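Local coordinates for protein tyrosinase (Burkholderia thailandensis, PDB 5ZRD) that probably hydroxylates monophenols to catechols and oxidises these to quinones at a two-copper centre, as tyrosinases do, at residues A447-A452 and S491-D496; L416-P419 and S423-K426; K65-L70 and Y76-G81. One frame throughout, in Å; residues are numbered along the deposited sequence.

Interaction 1. Residues A447-A452 and S491-D496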
loop_
_atom_site.group_PDB
_atom_site.type_symbol
_atom_site.label_atom_id
_atom_site.label_comp_id
_atom_site.label_asym_id
_atom_site.label_seq_id
_atom_site.Cartn_x
_atom_site.Cartn_y
_atom_site.Cartn_z
ATOM N N ALA A 447 0.674 14.587 45.529
ATOM C CA ALA A 447 1.888 14.404 46.337
ATOM C C ALA A 447 1.477 13.972 47.760
ATOM O O ALA A 447 0.576 14.570 48.400
ATOM C CB ALA A 447 2.719 15.677 46.329
ATOM N N SER A 448 2.085 12.906 48.248
ATOM C CA SER A 448 1.830 12.537 49.635
ATOM C C SER A 448 3.141 12.564 50.440
ATOM O O SER A 448 4.218 12.153 49.941
ATOM C CB SER A 448 1.132 11.216 49.735
ATOM O OG SER A 448 1.972 10.198 49.250
ATOM N N VAL A 449 3.029 13.117 51.657
ATOM C CA VAL A 449 4.138 13.186 52.585
ATOM C C VAL A 449 3.711 12.576 53.929
ATOM O O VAL A 449 2.689 12.923 54.518
ATOM C CB VAL A 449 4.736 14.606 52.718
ATOM C CG1 VAL A 449 3.942 15.684 51.998
ATOM C CG2 VAL A 449 5.017 14.996 54.157
ATOM N N THR A 450 4.534 11.631 54.356
ATOM C CA THR A 450 4.417 10.914 55.597
ATOM C C THR A 450 5.384 11.545 56.605
ATOM O O THR A 450 6.585 11.385 56.461
ATOM C CB THR A 450 4.735 9.438 55.342
ATOM O OG1 THR A 450 3.871 9.012 54.292
ATOM C CG2 THR A 450 4.539 8.550 56.548
ATOM N N ASP A 451 4.855 12.293 57.579
ATOM C CA ASP A 451 5.651 12.853 58.703
ATOM C C ASP A 451 6.191 11.712 59.622
ATOM O O ASP A 451 6.140 10.527 59.260
ATOM C CB ASP A 451 4.818 13.898 59.503
ATOM C CG ASP A 451 3.636 13.255 60.319
ATOM O OD1 ASP A 451 3.554 12.010 60.494
ATOM O OD2 ASP A 451 2.767 14.010 60.792
ATOM N N ALA A 452 6.685 12.059 60.805
ATOM C CA ALA A 452 7.387 11.086 61.677
ATOM C C ALA A 452 6.412 10.075 62.300
ATOM O O ALA A 452 6.751 8.887 62.433
ATOM C CB ALA A 452 8.147 11.830 62.749
ATOM N N SER A 491 2.384 24.391 44.052
ATOM C CA SER A 491 1.969 25.503 44.904
ATOM C C SER A 491 0.952 25.063 45.967
ATOM O O SER A 491 0.638 25.858 46.820
ATOM C CB SER A 491 1.393 26.619 44.070
ATOM O OG SER A 491 0.346 26.115 43.263
ATOM N N ALA A 492 0.360 23.869 45.868
ATOM C CA ALA A 492 -0.490 23.416 46.946
ATOM C C ALA A 492 0.390 23.045 48.149
ATOM O O ALA A 492 -0.138 22.919 49.219
ATOM C CB ALA A 492 -1.365 22.242 46.540
ATOM N N MET A 493 1.709 22.900 47.999
ATOM C CA MET A 493 2.451 22.349 49.126
ATOM C C MET A 493 3.481 23.330 49.698
ATOM O O MET A 493 4.003 24.218 49.031
ATOM C CB MET A 493 3.083 20.977 48.858
ATOM C CG MET A 493 3.820 20.758 47.571
ATOM S SD MET A 493 3.953 18.958 47.162
ATOM C CE MET A 493 4.645 18.247 48.656
ATOM N N PRO A 494 3.733 23.173 51.012
ATOM C CA PRO A 494 4.798 23.887 51.699
ATOM C C PRO A 494 6.135 23.607 51.004
ATOM O O PRO A 494 6.398 22.478 50.599
ATOM C CB PRO A 494 4.781 23.315 53.125
ATOM C CG PRO A 494 3.361 22.848 53.304
ATOM C CD PRO A 494 3.047 22.248 51.950
ATOM N N ALA A 495 6.937 24.650 50.830
ATOM C CA ALA A 495 8.112 24.564 49.981
ATOM C C ALA A 495 9.058 23.473 50.495
ATOM O O ALA A 495 9.638 22.722 49.707
ATOM C CB ALA A 495 8.784 25.896 49.926
ATOM N N ASP A 496 9.195 23.388 51.809
ATOM C CA ASP A 496 10.120 22.478 52.422
ATOM C C ASP A 496 9.627 21.042 52.383
ATOM O O ASP A 496 10.397 20.128 52.597
ATOM C CB ASP A 496 10.459 22.925 53.842
ATOM C CG ASP A 496 9.209 23.152 54.729
ATOM O OD1 ASP A 496 8.427 24.119 54.484
ATOM O OD2 ASP A 496 9.032 22.381 55.697
#
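With CG lying between the backbone N and the carbonyl carbon (chi1 46°), the M493 side chain extends from its loop toward A447 and V449, runs on extended through chi2, and bends at chi3 (-52°) so that SD and CE come to lie against A447 and V449. Their strand, 441-450, belongs to a four-stranded mixed sheet and forms an antiparallel hairpin with 456-466; the residues 491-496 come from the connection between strands 485-489 and 502-509. A loop methionine thus packs on the face of the strand near its end. A447 and V449 are two positions apart and both send CB toward the loop, as alternation along a strand requires, whereas S448 between them points the other way. The methyl of A447 is small enough to admit the thioether, whose sulfur, M493 SD, approaches A447 CB to 3.6 Å. Unbranched and flexible, methionine suits this place, since its chain can reach across from a backbone that stays 8.4 Å away, CA of M493 to CA of A447. All three residues are buried, and no hydrogen bond joins the two segments, so the contact is purely apolar. Y459 of the neighbouring strand and A501 also pack against M493 and extend this apolar cluster. At its far end the terminal methyl meets the second strand residue, M493 CE lying 4.3 Å from V449 CG1.

Interaction 2. Residues L416-P419 and S423-K426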
loop_
_atom_site.group_PDB
_atom_site.type_symbol
_atom_site.label_atom_id
_atom_site.label_comp_id
_atom_site.label_asym_id
_atom_site.label_seq_id
_atom_site.Cartn_x
_atom_site.Cartn_y
_atom_site.Cartn_z
ATOM N N LEU A 416 -4.253 33.058 41.436
ATOM C CA LEU A 416 -3.121 32.412 40.747
ATOM C C LEU A 416 -1.799 32.505 41.541
ATOM O O LEU A 416 -0.782 31.956 41.088
ATOM C CB LEU A 416 -2.889 33.113 39.399
ATOM C CG LEU A 416 -4.021 33.076 38.367
ATOM C CD1 LEU A 416 -3.554 33.707 37.049
ATOM C CD2 LEU A 416 -4.535 31.652 38.146
ATOM N N ALA A 417 -1.742 33.247 42.643
ATOM C CA ALA A 417 -0.473 33.480 43.364
ATOM C C ALA A 417 -0.117 32.264 44.225
ATOM O O ALA A 417 -0.971 31.651 44.887
ATOM C CB ALA A 417 -0.561 34.717 44.244
ATOM N N VAL A 418 1.171 31.991 44.260
ATOM C CA VAL A 418 1.713 31.019 45.196
ATOM C C VAL A 418 1.556 31.579 46.616
ATOM O O VAL A 418 2.140 32.609 46.934
ATOM C CB VAL A 418 3.183 30.714 44.865
ATOM C CG1 VAL A 418 3.784 29.698 45.846
ATOM C CG2 VAL A 418 3.324 30.246 43.417
ATOM N N PRO A 419 0.759 30.921 47.470
ATOM C CA PRO A 419 0.745 31.331 48.875
ATOM C C PRO A 419 2.182 31.365 49.423
ATOM O O PRO A 419 2.959 30.468 49.085
ATOM C CB PRO A 419 -0.050 30.258 49.639
ATOM C CG PRO A 419 -0.801 29.508 48.553
ATOM C CD PRO A 419 0.035 29.657 47.294
ATOM N N SER A 423 5.410 25.997 47.673
ATOM C CA SER A 423 6.503 25.822 46.638
ATOM C C SER A 423 6.222 26.640 45.374
ATOM O O SER A 423 5.089 26.655 44.885
ATOM C CB SER A 423 6.684 24.375 46.272
ATOM O OG SER A 423 7.799 24.215 45.391
ATOM N N THR A 424 7.262 27.253 44.828
ATOM C CA THR A 424 7.181 27.972 43.579
ATOM C C THR A 424 7.629 27.084 42.406
ATOM O O THR A 424 7.780 27.593 41.281
ATOM C CB THR A 424 8.087 29.210 43.609
ATOM O OG1 THR A 424 9.438 28.745 43.653
ATOM C CG2 THR A 424 7.796 30.136 44.772
ATOM N N LYS A 425 7.857 25.788 42.673
ATOM C CA LYS A 425 8.466 24.855 41.714
ATOM C C LYS A 425 7.380 24.145 40.886
ATOM O O LYS A 425 6.166 24.243 41.184
ATOM C CB LYS A 425 9.273 23.776 42.439
ATOM C CG LYS A 425 10.515 24.269 43.139
ATOM C CD LYS A 425 11.197 23.267 44.057
ATOM C CE LYS A 425 12.699 23.457 44.061
ATOM N NZ LYS A 425 13.371 22.685 45.131
ATOM N N LYS A 426 7.822 23.406 39.858
ATOM C CA LYS A 426 6.876 22.680 39.067
ATOM C C LYS A 426 7.290 21.221 38.945
ATOM O O LYS A 426 8.457 20.917 38.969
ATOM C CB LYS A 426 6.659 23.364 37.716
ATOM C CG LYS A 426 7.731 23.193 36.658
ATOM C CD LYS A 426 7.348 23.864 35.334
ATOM C CE LYS A 426 8.542 24.523 34.695
ATOM N NZ LYS A 426 8.160 25.524 33.674
#
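V418 reaches across to S423 and T424 with one branch of its side chain. Its CB is directed toward the second segment but stands back from it, and the contact is made one bond further out. CG1 is carried anti to the backbone N (chi1 180°), which sets this methyl against the S423 peptide: it lies 3.4 Å from S423 O and 3.9 Å from S423 C, a van der Waals approach to a carbonyl group. Valine suits the place because, compact and branched at CB, it brings a methyl to the returning backbone without a long side chain. The same CG1 also meets another methyl, T424 CG2, at 4.2 Å. The chain reverses here between helix 410-415 and strand 426-430, and the returning arm contains an ST turn: S423 OG accepts from K425 N over 3.1 Å, at an N-H...O angle of 156°. Serine fits because its side chain, turned away from V418, is short enough for OG to accept from the amide two residues further on. Threonine offers two different ends, CG2 to the valine and OG1 to a weak hydrogen bond with L538 N near the chain terminus.

Interaction 3. Residues K65-L70 and Y76-G81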
loop_
_atom_site.group_PDB
_atom_site.type_symbol
_atom_site.label_atom_id
_atom_site.label_comp_id
_atom_site.label_asym_id
_atom_site.label_seq_id
_atom_site.Cartn_x
_atom_site.Cartn_y
_atom_site.Cartn_z
ATOM N N LYS A 65 -6.576 5.972 3.018
ATOM C CA LYS A 65 -6.579 4.516 2.937
ATOM C C LYS A 65 -5.143 3.983 2.878
ATOM O O LYS A 65 -4.848 2.980 3.531
ATOM C CB LYS A 65 -7.448 4.027 1.766
ATOM C CG LYS A 65 -8.916 3.805 2.121
ATOM C CD LYS A 65 -9.109 2.643 3.116
ATOM C CE LYS A 65 -9.931 2.965 4.353
ATOM N NZ LYS A 65 -11.376 2.712 4.133
ATOM N N PRO A 66 -4.248 4.647 2.102
ATOM C CA PRO A 66 -2.902 4.087 2.049
ATOM C C PRO A 66 -2.177 4.262 3.389
ATOM O O PRO A 66 -1.428 3.380 3.783
ATOM C CB PRO A 66 -2.209 4.754 0.861
ATOM C CG PRO A 66 -3.319 5.482 0.103
ATOM C CD PRO A 66 -4.471 5.661 1.071
ATOM N N VAL A 67 -2.467 5.320 4.130
ATOM C CA VAL A 67 -1.892 5.480 5.493
ATOM C C VAL A 67 -2.496 4.433 6.442
ATOM O O VAL A 67 -1.769 3.835 7.249
ATOM C CB VAL A 67 -2.091 6.903 6.060
ATOM C CG1 VAL A 67 -1.630 7.015 7.490
ATOM C CG2 VAL A 67 -1.407 7.969 5.234
ATOM N N ASP A 68 -3.809 4.256 6.418
ATOM C CA ASP A 68 -4.442 3.295 7.361
ATOM C C ASP A 68 -3.834 1.923 7.272
ATOM O O ASP A 68 -3.781 1.178 8.275
ATOM C CB ASP A 68 -5.915 3.151 7.086
ATOM C CG ASP A 68 -6.682 4.443 7.267
ATOM O OD1 ASP A 68 -6.363 5.224 8.197
ATOM O OD2 ASP A 68 -7.625 4.650 6.473
ATOM N N ALA A 69 -3.351 1.599 6.068
ATOM C CA ALA A 69 -2.839 0.272 5.750
ATOM C C ALA A 69 -1.350 0.124 6.071
ATOM O O ALA A 69 -0.838 -1.000 5.981
ATOM C CB ALA A 69 -3.080 -0.009 4.291
ATOM N N LEU A 70 -0.651 1.201 6.423
ATOM C CA LEU A 70 0.807 1.113 6.707
ATOM C C LEU A 70 1.102 0.189 7.909
ATOM O O LEU A 70 0.314 0.102 8.847
ATOM C CB LEU A 70 1.345 2.519 6.991
ATOM C CG LEU A 70 1.364 3.473 5.806
ATOM C CD1 LEU A 70 1.540 4.913 6.285
ATOM C CD2 LEU A 70 2.458 3.067 4.822
ATOM N N TYR A 76 1.289 6.806 10.991
ATOM C CA TYR A 76 1.284 8.038 11.685
ATOM C C TYR A 76 -0.169 8.486 11.777
ATOM O O TYR A 76 -0.960 8.175 10.895
ATOM C CB TYR A 76 2.154 9.080 10.968
ATOM C CG TYR A 76 1.672 9.457 9.589
ATOM C CD1 TYR A 76 0.678 10.396 9.407
ATOM C CD2 TYR A 76 2.248 8.919 8.452
ATOM C CE1 TYR A 76 0.240 10.764 8.141
ATOM C CE2 TYR A 76 1.823 9.276 7.174
ATOM C CZ TYR A 76 0.813 10.200 7.011
ATOM O OH TYR A 76 0.383 10.565 5.760
ATOM N N PRO A 77 -0.509 9.164 12.870
ATOM C CA PRO A 77 -1.871 9.599 13.120
ATOM C C PRO A 77 -2.260 10.756 12.200
ATOM O O PRO A 77 -1.409 11.528 11.849
ATOM C CB PRO A 77 -1.863 10.076 14.576
ATOM C CG PRO A 77 -0.410 10.440 14.835
ATOM C CD PRO A 77 0.390 9.471 13.989
ATOM N N TYR A 78 -3.526 10.839 11.820
ATOM C CA TYR A 78 -4.056 11.933 11.013
ATOM C C TYR A 78 -5.518 12.150 11.412
ATOM O O TYR A 78 -6.081 11.310 12.118
ATOM C CB TYR A 78 -3.908 11.645 9.516
ATOM C CG TYR A 78 -4.819 10.568 8.981
ATOM C CD1 TYR A 78 -4.477 9.228 9.080
ATOM C CD2 TYR A 78 -6.006 10.886 8.347
ATOM C CE1 TYR A 78 -5.289 8.233 8.558
ATOM C CE2 TYR A 78 -6.841 9.902 7.838
ATOM C CZ TYR A 78 -6.483 8.568 7.940
ATOM O OH TYR A 78 -7.315 7.595 7.456
ATOM N N TRP A 79 -6.098 13.268 10.964
ATOM C CA TRP A 79 -7.488 13.608 11.320
ATOM C C TRP A 79 -8.334 13.771 10.058
ATOM O O TRP A 79 -7.990 14.596 9.174
ATOM C CB TRP A 79 -7.527 14.897 12.135
ATOM C CG TRP A 79 -8.860 15.253 12.696
ATOM C CD1 TRP A 79 -9.496 16.452 12.559
ATOM C CD2 TRP A 79 -9.698 14.440 13.536
ATOM N NE1 TRP A 79 -10.688 16.432 13.239
ATOM C CE2 TRP A 79 -10.837 15.208 13.849
ATOM C CE3 TRP A 79 -9.620 13.147 14.057
ATOM C CZ2 TRP A 79 -11.860 14.723 14.675
ATOM C CZ3 TRP A 79 -10.635 12.671 14.871
ATOM C CH2 TRP A 79 -11.741 13.447 15.174
ATOM N N GLY A 80 -9.442 13.011 10.021
ATOM C CA GLY A 80 -10.358 12.995 8.888
ATOM C C GLY A 80 -11.417 14.065 9.007
ATOM O O GLY A 80 -12.331 14.149 8.184
ATOM N N GLY A 81 -11.383 14.823 10.094
ATOM C CA GLY A 81 -12.250 15.996 10.200
ATOM C C GLY A 81 -11.453 17.230 9.834
ATOM O O GLY A 81 -10.252 17.119 9.559
#
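Within the central domain of tyrosinase, the short helix 65-68 packs on the loop that leads toward helix 90-108, and V67, D68 and L70 meet two tyrosines of that loop, Y76 and Y78. V67 is the hub. Its CB points toward the loop, and with CG1 anti to the backbone N the two methyls divide the work. CG1 stands over the centre of the Y76 ring in a CH-pi contact, 4.1 Å from the centroid and 13° off the ring normal, and on another side reaches Y78 CD1 at 3.9 Å. CG2 lies near the phenol end of the same Y76 ring, 3.6 Å from CZ. A branched aliphatic residue fits well here, because a single side chain can serve both rings. L70 CD1 adds a looser, oblique contact with Y76 CE2. The Y76 hydroxyl finds its polar partner in another copy of the protein, bonding to D74 O of the second subunit, so this ring belongs to the subunit interface as well as to the helix packing.

The polar part of the contact lies at Y78. Its OH donates to D68 OD1 over 2.7 Å, meeting the oxygen on the syn side and 22° out of the carboxylate plane, while OD1 sits at the ring edge near its plane. The carboxylate and ring planes are turned 29° from each other. Tyrosine suits the loop by setting a hydroxyl at the end of a rigid ring, and the short acid of D68 offers that phenol an oxygen. R64 N also bonds to Y78 OH, so the hydroxyl can accept from the backbone while donating its O-H to D68 OD1. Such a chain would be expected to polarise the O-H toward the carboxylate, and is consistent with an ionised D68.

How the interactions relate
Interactions 1 and 2 are neighbours, with centres 13 Å apart, and they touch: M493 O and S423 N form a probable hydrogen bond, while S491 CB packs on S423 O at 3.8 Å. M493, whose side chain packs on strand 441-450, thus probably also pairs through its backbone with 423-426. Interaction 3 stands apart, its centre 46 Å from that of interaction 1 and 42 Å from that of interaction 2, with no atoms in touch. It lies closer to the copper site, the side chain of Y78 about 12 Å from that of the copper ligand H85, without touching it; interactions 1 and 2 lie away from that site.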